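Local coordinates for HTH-type transcriptional regulator AldR (Mycobacterium tuberculosis, PDB 4PCQ), which regulates transcription of the L-alanine dehydrogenase gene ald, activating it when L-alanine is present and repressing it when L-alanine is absent, at residues P93-I98 and H138-D143. Sequence-based numbering, arbitrary orientation.
Sequences PLQAMI and HVAARD
Leu94 and Ala96 pair with Ala141 and Val139 through four backbone hydrogen bonds. These join two neighbouring antiparallel strands in the sheet of the Lrp/AsnC effector-binding domain, an alpha/beta sandwich of the ferredoxin-like type. Gln95, Met97, His138 and Ala140 lie on one face. The Gln95 side chain reaches along this face to His138, its diagonal neighbour. His138 NE2 donates to Gln95 OE1 at 2.9 Å, with an N-H...O angle of 155°. The oxygen lies close to the imidazole plane, but NE2 sits above the carbonyl plane of the amide, and the two planes are 33° apart. A His138 chi1 of 171° swings the ring across to the strand of Gln95, bringing NE2 to the amide. His138 ND1 is hydrogen-bonded to Asp125 OD2, so both ring nitrogens are engaged and the ring's rotation is fixed. Tyr127 of the second subunit meets this ring edge-to-face and also packs on Met97, so this face takes part in the dimer interface. Met97 SD lies 4.1 Å from His138 CB.

Leu94, Ala96, Val139 and Ala141 occupy the other face, where helix 144-156 packs on Ala96, Ile98 and Ala141, and Asp143 is the N-cap of that helix, its OD1 hydrogen-bonded to Asp146 N. Val139 CG2 touches Ala96 CB, and Ile98 crosses Val139 at about a right angle, its CD1 ending 3.9 Å from Val139 CG2.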
loop_
_atom_site.group_PDB
_atom_site.type_symbol
_atom_site.label_atom_id
_atom_site.label_comp_id
_atom_site.label_asym_id
_atom_site.label_seq_id
_atom_site.Cartn_x
_atom_site.Cartn_y
_atom_site.Cartn_z
ATOM N N PRO B 93 -5.103 -13.136 10.280
ATOM C CA PRO B 93 -4.702 -14.040 9.197
ATOM C C PRO B 93 -5.666 -14.027 8.018
ATOM O O PRO B 93 -5.347 -14.570 6.959
ATOM C CB PRO B 93 -4.727 -15.413 9.868
ATOM C CG PRO B 93 -5.742 -15.281 10.950
ATOM C CD PRO B 93 -5.663 -13.862 11.434
ATOM N N LEU B 94 -6.836 -13.427 8.203
ATOM C CA LEU B 94 -7.853 -13.443 7.164
ATOM C C LEU B 94 -7.987 -12.062 6.528
ATOM O O LEU B 94 -8.297 -11.097 7.208
ATOM C CB LEU B 94 -9.183 -13.890 7.770
ATOM C CG LEU B 94 -10.351 -14.177 6.833
ATOM C CD1 LEU B 94 -10.295 -15.623 6.381
ATOM C CD2 LEU B 94 -11.664 -13.893 7.538
ATOM N N GLN B 95 -7.772 -11.967 5.223
ATOM C CA GLN B 95 -7.825 -10.672 4.541
ATOM C C GLN B 95 -8.962 -10.607 3.536
ATOM O O GLN B 95 -9.344 -11.620 2.958
ATOM C CB GLN B 95 -6.505 -10.353 3.840
ATOM C CG GLN B 95 -5.418 -9.827 4.751
ATOM C CD GLN B 95 -4.129 -9.548 4.003
ATOM O OE1 GLN B 95 -3.798 -8.395 3.717
ATOM N NE2 GLN B 95 -3.391 -10.606 3.685
ATOM N N ALA B 96 -9.515 -9.413 3.350
ATOM C CA ALA B 96 -10.635 -9.244 2.433
ATOM C C ALA B 96 -10.620 -7.929 1.655
ATOM O O ALA B 96 -9.963 -6.964 2.027
ATOM C CB ALA B 96 -11.947 -9.388 3.182
ATOM N N MET B 97 -11.370 -7.926 0.565
ATOM C CA MET B 97 -11.571 -6.773 -0.283
ATOM C C MET B 97 -13.074 -6.522 -0.287
ATOM O O MET B 97 -13.829 -7.334 -0.823
ATOM C CB MET B 97 -11.138 -7.139 -1.695
ATOM C CG MET B 97 -9.792 -6.645 -2.189
ATOM S SD MET B 97 -9.480 -4.882 -2.049
ATOM C CE MET B 97 -7.983 -4.788 -3.043
ATOM N N ILE B 98 -13.518 -5.402 0.269
ATOM C CA ILE B 98 -14.949 -5.133 0.339
ATOM C C ILE B 98 -15.330 -3.948 -0.534
ATOM O O ILE B 98 -14.975 -2.819 -0.225
ATOM C CB ILE B 98 -15.388 -4.836 1.778
ATOM C CG1 ILE B 98 -14.845 -5.898 2.730
ATOM C CG2 ILE B 98 -16.891 -4.782 1.870
ATOM C CD1 ILE B 98 -15.077 -5.569 4.192
ATOM N N HIS B 138 -9.556 -2.538 1.422
ATOM C CA HIS B 138 -8.686 -3.665 1.730
ATOM C C HIS B 138 -8.566 -3.753 3.240
ATOM O O HIS B 138 -8.025 -2.846 3.881
ATOM C CB HIS B 138 -7.308 -3.474 1.097
ATOM C CG HIS B 138 -6.287 -4.477 1.544
ATOM N ND1 HIS B 138 -4.929 -4.275 1.393
ATOM C CD2 HIS B 138 -6.420 -5.690 2.130
ATOM C CE1 HIS B 138 -4.276 -5.318 1.866
ATOM N NE2 HIS B 138 -5.157 -6.193 2.320
ATOM N N VAL B 139 -9.079 -4.844 3.801
ATOM C CA VAL B 139 -9.150 -5.011 5.250
ATOM C C VAL B 139 -8.518 -6.312 5.741
ATOM O O VAL B 139 -8.396 -7.285 4.993
ATOM C CB VAL B 139 -10.610 -4.973 5.759
ATOM C CG1 VAL B 139 -11.278 -3.657 5.395
ATOM C CG2 VAL B 139 -11.395 -6.152 5.205
ATOM N N ALA B 140 -8.129 -6.319 7.012
ATOM C CA ALA B 140 -7.619 -7.524 7.660
ATOM C C ALA B 140 -8.388 -7.817 8.946
ATOM O O ALA B 140 -8.700 -6.909 9.716
ATOM C CB ALA B 140 -6.140 -7.379 7.957
ATOM N N ALA B 141 -8.684 -9.094 9.165
ATOM C CA ALA B 141 -9.418 -9.553 10.337
ATOM C C ALA B 141 -8.879 -10.899 10.837
ATOM O O ALA B 141 -8.249 -11.656 10.085
ATOM C CB ALA B 141 -10.897 -9.660 10.017
ATOM N N ARG B 142 -9.132 -11.184 12.112
ATOM C CA ARG B 142 -8.656 -12.408 12.751
ATOM C C ARG B 142 -9.435 -13.640 12.286
ATOM O O ARG B 142 -8.847 -14.679 11.982
ATOM C CB ARG B 142 -8.713 -12.280 14.274
ATOM C CG ARG B 142 -9.978 -11.629 14.803
ATOM C CD ARG B 142 -10.200 -11.946 16.276
ATOM N NE ARG B 142 -11.499 -11.467 16.745
ATOM C CZ ARG B 142 -11.699 -10.280 17.308
ATOM N NH1 ARG B 142 -10.683 -9.446 17.475
ATOM N NH2 ARG B 142 -12.915 -9.925 17.704
ATOM N N ASP B 143 -10.758 -13.522 12.238
ATOM C CA ASP B 143 -11.604 -14.623 11.796
ATOM C C ASP B 143 -12.765 -14.112 10.950
ATOM O O ASP B 143 -12.873 -12.911 10.704
ATOM C CB ASP B 143 -12.109 -15.429 12.999
ATOM C CG ASP B 143 -12.700 -14.551 14.094
ATOM O OD1 ASP B 143 -13.333 -13.526 13.768
ATOM O OD2 ASP B 143 -12.526 -14.886 15.287
#